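Local coordinates for protein fructose-bisphosphatase (Pyrococcus horikoshii, PDB 1VDW) that probably hydrolyses fructose 1,6-bisphosphate to fructose 6-phosphate and phosphate with the help of magnesium, working as a homodimer of the inositol monophosphatase superfamily, at residues W6-D18 against I112-E126. Sequence-based numbering, arbitrary orientation. Where two conformers were deposited one is given.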
# COMPACT_ATOMS: atom_id res chain seq x y z
N TRP A 6 -11.53 27.77 -5.08
CA TRP A 6 -11.03 26.75 -4.18
C TRP A 6 -10.06 25.83 -4.91
O TRP A 6 -9.09 25.34 -4.33
CB TRP A 6 -12.19 25.94 -3.58
CG TRP A 6 -12.98 26.72 -2.58
CD1 TRP A 6 -14.29 27.10 -2.69
CD2 TRP A 6 -12.51 27.25 -1.34
NE1 TRP A 6 -14.66 27.83 -1.59
CE2 TRP A 6 -13.59 27.93 -0.74
CE3 TRP A 6 -11.29 27.20 -0.66
CZ2 TRP A 6 -13.48 28.58 0.50
CZ3 TRP A 6 -11.17 27.84 0.57
CH2 TRP A 6 -12.27 28.52 1.14
N ARG A 7 -10.31 25.60 -6.20
CA ARG A 7 -9.43 24.75 -6.98
C ARG A 7 -8.06 25.41 -7.12
O ARG A 7 -7.03 24.73 -7.17
CB ARG A 7 -10.06 24.45 -8.34
CG ARG A 7 -11.43 23.78 -8.22
CD ARG A 7 -12.03 23.40 -9.56
NE ARG A 7 -11.38 22.24 -10.16
CZ ARG A 7 -11.76 21.68 -11.30
NH1 ARG A 7 -12.80 22.18 -11.97
NH2 ARG A 7 -11.11 20.63 -11.78
N LYS A 8 -8.04 26.74 -7.17
CA LYS A 8 -6.78 27.48 -7.26
C LYS A 8 -6.00 27.27 -5.97
O LYS A 8 -4.78 27.11 -5.97
CB LYS A 8 -7.07 28.98 -7.48
CG LYS A 8 -5.84 29.88 -7.64
CD LYS A 8 -5.30 30.38 -6.30
CE LYS A 8 -4.15 31.36 -6.51
NZ LYS A 8 -3.60 31.88 -5.22
N ILE A 9 -6.72 27.26 -4.85
CA ILE A 9 -6.10 27.05 -3.56
C ILE A 9 -5.49 25.64 -3.48
O ILE A 9 -4.42 25.45 -2.91
CB ILE A 9 -7.13 27.25 -2.42
CG1 ILE A 9 -7.59 28.71 -2.41
CG2 ILE A 9 -6.51 26.86 -1.08
CD1 ILE A 9 -8.61 29.03 -1.36
N ALA A 10 -6.18 24.67 -4.08
CA ALA A 10 -5.68 23.29 -4.08
C ALA A 10 -4.31 23.25 -4.75
O ALA A 10 -3.39 22.57 -4.28
CB ALA A 10 -6.65 22.38 -4.81
N ILE A 11 -4.17 23.99 -5.85
CA ILE A 11 -2.90 24.02 -6.56
C ILE A 11 -1.81 24.68 -5.71
O ILE A 11 -0.67 24.23 -5.70
CB ILE A 11 -3.02 24.75 -7.91
CG1 ILE A 11 -4.05 24.04 -8.78
CG2 ILE A 11 -1.66 24.79 -8.60
CD1 ILE A 11 -3.77 22.57 -9.01
N ASP A 12 -2.15 25.76 -5.01
CA ASP A 12 -1.16 26.41 -4.15
C ASP A 12 -0.67 25.38 -3.14
O ASP A 12 0.52 25.32 -2.83
CB ASP A 12 -1.77 27.60 -3.38
CG ASP A 12 -2.18 28.75 -4.28
OD1 ASP A 12 -1.61 28.90 -5.38
OD2 ASP A 12 -3.06 29.53 -3.86
N ILE A 13 -1.59 24.58 -2.63
CA ILE A 13 -1.25 23.55 -1.66
C ILE A 13 -0.36 22.46 -2.26
O ILE A 13 0.60 22.03 -1.63
CB ILE A 13 -2.53 22.94 -1.05
CG1 ILE A 13 -3.22 24.00 -0.17
CG2 ILE A 13 -2.20 21.69 -0.24
CD1 ILE A 13 -4.59 23.61 0.33
N ILE A 14 -0.67 22.02 -3.48
CA ILE A 14 0.16 21.01 -4.13
C ILE A 14 1.59 21.55 -4.17
O ILE A 14 2.54 20.86 -3.79
CB ILE A 14 -0.30 20.73 -5.58
CG1 ILE A 14 -1.58 19.89 -5.57
CG2 ILE A 14 0.80 19.99 -6.36
CD1 ILE A 14 -2.13 19.59 -6.95
N ARG A 15 1.74 22.79 -4.62
CA ARG A 15 3.05 23.41 -4.71
C ARG A 15 3.74 23.54 -3.35
O ARG A 15 4.92 23.22 -3.22
CB ARG A 15 2.93 24.77 -5.39
CG ARG A 15 2.51 24.65 -6.84
CD ARG A 15 2.19 26.00 -7.45
NE ARG A 15 1.90 25.88 -8.88
CZ ARG A 15 1.29 26.80 -9.61
NH1 ARG A 15 0.90 27.94 -9.05
NH2 ARG A 15 1.08 26.59 -10.90
N ASP A 16 3.00 24.00 -2.34
CA ASP A 16 3.58 24.15 -1.01
C ASP A 16 4.01 22.79 -0.46
O ASP A 16 5.05 22.67 0.18
CB ASP A 16 2.58 24.80 -0.06
CG ASP A 16 2.28 26.24 -0.42
OD1 ASP A 16 3.19 26.93 -0.92
OD2 ASP A 16 1.13 26.69 -0.19
N PHE A 17 3.19 21.77 -0.72
CA PHE A 17 3.48 20.42 -0.24
C PHE A 17 4.75 19.86 -0.89
O PHE A 17 5.63 19.36 -0.20
CB PHE A 17 2.31 19.49 -0.55
CG PHE A 17 2.46 18.13 0.06
CD1 PHE A 17 1.94 17.87 1.32
CD2 PHE A 17 3.15 17.12 -0.60
CE1 PHE A 17 2.11 16.62 1.91
CE2 PHE A 17 3.32 15.87 -0.02
CZ PHE A 17 2.80 15.62 1.24
N ASP A 18 4.83 19.94 -2.21
CA ASP A 18 6.00 19.42 -2.90
C ASP A 18 7.28 20.14 -2.48
O ASP A 18 8.35 19.54 -2.43
CB ASP A 18 5.85 19.53 -4.42
CG ASP A 18 4.71 18.69 -4.97
OD1 ASP A 18 4.28 17.73 -4.30
OD2 ASP A 18 4.24 19.00 -6.08
N ILE A 112 -19.15 21.62 -0.86
CA ILE A 112 -19.12 22.16 -2.21
C ILE A 112 -17.89 21.78 -3.01
O ILE A 112 -17.88 21.91 -4.23
CB ILE A 112 -19.24 23.71 -2.19
CG1 ILE A 112 -18.12 24.31 -1.33
CG2 ILE A 112 -20.61 24.11 -1.65
CD1 ILE A 112 -18.01 25.81 -1.43
N TYR A 113 -16.85 21.30 -2.33
CA TYR A 113 -15.62 20.92 -3.01
C TYR A 113 -14.72 20.15 -2.07
O TYR A 113 -14.67 20.42 -0.87
CB TYR A 113 -14.89 22.17 -3.50
CG TYR A 113 -13.55 21.90 -4.15
CD1 TYR A 113 -13.48 21.30 -5.40
CD2 TYR A 113 -12.37 22.26 -3.52
CE1 TYR A 113 -12.25 21.07 -6.02
CE2 TYR A 113 -11.13 22.03 -4.12
CZ TYR A 113 -11.08 21.44 -5.36
OH TYR A 113 -9.86 21.22 -5.96
N ALA A 114 -13.99 19.19 -2.63
CA ALA A 114 -13.04 18.42 -1.85
C ALA A 114 -11.95 17.93 -2.78
O ALA A 114 -12.18 17.73 -3.98
CB ALA A 114 -13.73 17.22 -1.20
N PHE A 115 -10.75 17.78 -2.24
CA PHE A 115 -9.66 17.26 -3.04
C PHE A 115 -8.75 16.41 -2.18
O PHE A 115 -8.68 16.58 -0.95
CB PHE A 115 -8.86 18.38 -3.74
CG PHE A 115 -7.86 19.09 -2.86
CD1 PHE A 115 -6.59 18.56 -2.65
CD2 PHE A 115 -8.17 20.31 -2.28
CE1 PHE A 115 -5.64 19.24 -1.88
CE2 PHE A 115 -7.23 21.00 -1.51
CZ PHE A 115 -5.97 20.46 -1.32
N ILE A 116 -8.11 15.46 -2.83
CA ILE A 116 -7.14 14.59 -2.20
C ILE A 116 -5.95 14.60 -3.15
O ILE A 116 -6.10 14.32 -4.34
CB ILE A 116 -7.66 13.15 -2.04
CG1 ILE A 116 -8.74 13.12 -0.95
CG2 ILE A 116 -6.51 12.19 -1.67
CD1 ILE A 116 -9.50 11.80 -0.87
N TYR A 117 -4.78 14.94 -2.62
CA TYR A 117 -3.54 14.99 -3.39
C TYR A 117 -2.68 13.78 -3.03
O TYR A 117 -2.29 13.61 -1.88
CB TYR A 117 -2.79 16.29 -3.08
CG TYR A 117 -1.42 16.41 -3.73
CD1 TYR A 117 -1.24 16.06 -5.07
CD2 TYR A 117 -0.32 16.88 -3.01
CE1 TYR A 117 0.01 16.18 -5.68
CE2 TYR A 117 0.94 17.00 -3.62
CZ TYR A 117 1.09 16.65 -4.95
OH TYR A 117 2.32 16.76 -5.56
N GLU A 118 -2.40 12.94 -4.03
CA GLU A 118 -1.59 11.73 -3.84
C GLU A 118 -0.28 12.08 -4.56
O GLU A 118 -0.09 11.79 -5.74
CB GLU A 118 -2.30 10.55 -4.50
CG GLU A 118 -1.53 9.25 -4.38
CD GLU A 118 -2.22 8.04 -5.01
OE1 GLU A 118 -3.19 8.21 -5.78
OE2 GLU A 118 -1.77 6.91 -4.73
N PRO A 119 0.66 12.70 -3.83
CA PRO A 119 1.94 13.13 -4.40
C PRO A 119 2.88 12.17 -5.10
O PRO A 119 3.46 12.52 -6.12
CB PRO A 119 2.63 13.82 -3.22
CG PRO A 119 2.13 13.07 -2.07
CD PRO A 119 0.66 12.92 -2.38
N ILE A 120 3.01 10.95 -4.57
CA ILE A 120 3.90 9.96 -5.16
C ILE A 120 3.66 9.75 -6.65
O ILE A 120 4.60 9.53 -7.42
CB ILE A 120 3.77 8.59 -4.45
CG1 ILE A 120 4.39 8.66 -3.06
CG2 ILE A 120 4.43 7.50 -5.29
CD1 ILE A 120 5.89 8.92 -3.06
N VAL A 121 2.40 9.83 -7.06
CA VAL A 121 2.04 9.62 -8.45
C VAL A 121 1.44 10.87 -9.09
O VAL A 121 0.78 10.80 -10.12
CB VAL A 121 1.07 8.42 -8.60
CG1 VAL A 121 1.84 7.12 -8.46
CG2 VAL A 121 -0.04 8.50 -7.55
N GLU A 122 1.68 12.02 -8.47
CA GLU A 122 1.22 13.31 -8.98
C GLU A 122 -0.26 13.32 -9.35
O GLU A 122 -0.65 13.83 -10.40
CB GLU A 122 2.05 13.69 -10.21
CG GLU A 122 3.54 13.83 -9.91
CD GLU A 122 4.38 14.07 -11.15
OE1 GLU A 122 3.97 14.86 -12.02
OE2 GLU A 122 5.48 13.47 -11.25
N ARG A 123 -1.09 12.78 -8.46
CA ARG A 123 -2.52 12.71 -8.71
C ARG A 123 -3.36 13.66 -7.88
O ARG A 123 -3.22 13.71 -6.65
CB ARG A 123 -3.04 11.31 -8.45
CG ARG A 123 -2.65 10.27 -9.44
CD ARG A 123 -3.15 8.95 -8.92
NE ARG A 123 -2.71 7.82 -9.71
CZ ARG A 123 -2.73 6.56 -9.30
NH1 ARG A 123 -3.18 6.24 -8.08
NH2 ARG A 123 -2.30 5.60 -10.11
N LEU A 124 -4.24 14.39 -8.54
CA LEU A 124 -5.15 15.28 -7.83
C LEU A 124 -6.57 14.79 -8.04
O LEU A 124 -7.09 14.83 -9.16
CB LEU A 124 -5.04 16.73 -8.33
CG LEU A 124 -6.01 17.70 -7.65
CD1 LEU A 124 -5.72 17.77 -6.16
CD2 LEU A 124 -5.90 19.09 -8.28
N TYR A 125 -7.18 14.28 -6.97
CA TYR A 125 -8.56 13.82 -7.01
C TYR A 125 -9.42 14.98 -6.54
O TYR A 125 -9.10 15.63 -5.54
CB TYR A 125 -8.79 12.65 -6.04
CG TYR A 125 -8.00 11.40 -6.31
CD1 TYR A 125 -8.59 10.31 -6.95
CD2 TYR A 125 -6.68 11.28 -5.88
CE1 TYR A 125 -7.87 9.13 -7.15
CE2 TYR A 125 -5.96 10.11 -6.07
CZ TYR A 125 -6.56 9.04 -6.71
OH TYR A 125 -5.85 7.88 -6.88
N GLU A 126 -10.51 15.24 -7.26
CA GLU A 126 -11.41 16.32 -6.89
C GLU A 126 -12.84 15.84 -6.89
O GLU A 126 -13.25 15.02 -7.72
CB GLU A 126 -11.27 17.49 -7.86
CG GLU A 126 -9.90 18.14 -7.86
CD GLU A 126 -9.80 19.25 -8.88
OE1 GLU A 126 -9.91 20.44 -8.49
OE2 GLU A 126 -9.62 18.93 -10.07
O HOH W 1 -7.55 22.25 -8.55
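Arg7 grips the carboxylate of Glu126 side-on in a two-bond salt bridge, NE giving its hydrogen to OE1 at 2.9 Å and NH2 to OE2 at 2.8 Å. A bend at chi3 turns the guanidinium down to the sheet; its plane is 56° from that of the carboxylate, and both bonds are bent, meeting the carboxylate from out of its plane. Glu126 OE1 also accepts from Tyr113 OH, 2.6 Å away on its anti lone pair, and from a water that bridges to the carbonyl oxygen of Arg7. Three donors thus hold OE1, while the arginine's second nitrogen takes OE2; a long side chain with several N-H groups suits a buried carboxylate on a strand across from the helix. A methionine in place of Arg7 would probably leave the charge of Glu126 without its mate and the carboxylate freer to turn.

At the far end of the helix, Tyr117 OH, in the conformer given, donates to the syn lone pair of Asp18 OD1 over 2.5 Å. With CG anti to the backbone N (chi1 175°), the Tyr117 ring rises from the strand; Ile14 CG1 sits over the centre of one face, and the ring makes an offset edge-to-face pair with Phe17, its edge toward the Phe17 face, planes at 89°. Between these ends, small Ala10 lets the helix come close, its CB lying 3.6 Å from Phe115 CD2 over the ring face, while Ile13 CD1 meets the edge of that ring. Leu124, on the neighbouring strand, fills in beside Ile11 and Ile14.

Segment 6-18, part of helix 3-20, runs nearly parallel to strand 112-118, covering one face of the large mixed sheet beside helix 45-60, whose Phe58 touches Trp6 and Ile13. Phe17 also lies near Leu86 of the predicted magnesium site. Chemically, the contact is an apolar seam flanked toward each end by a carboxylate that accepts from a tyrosine hydroxyl.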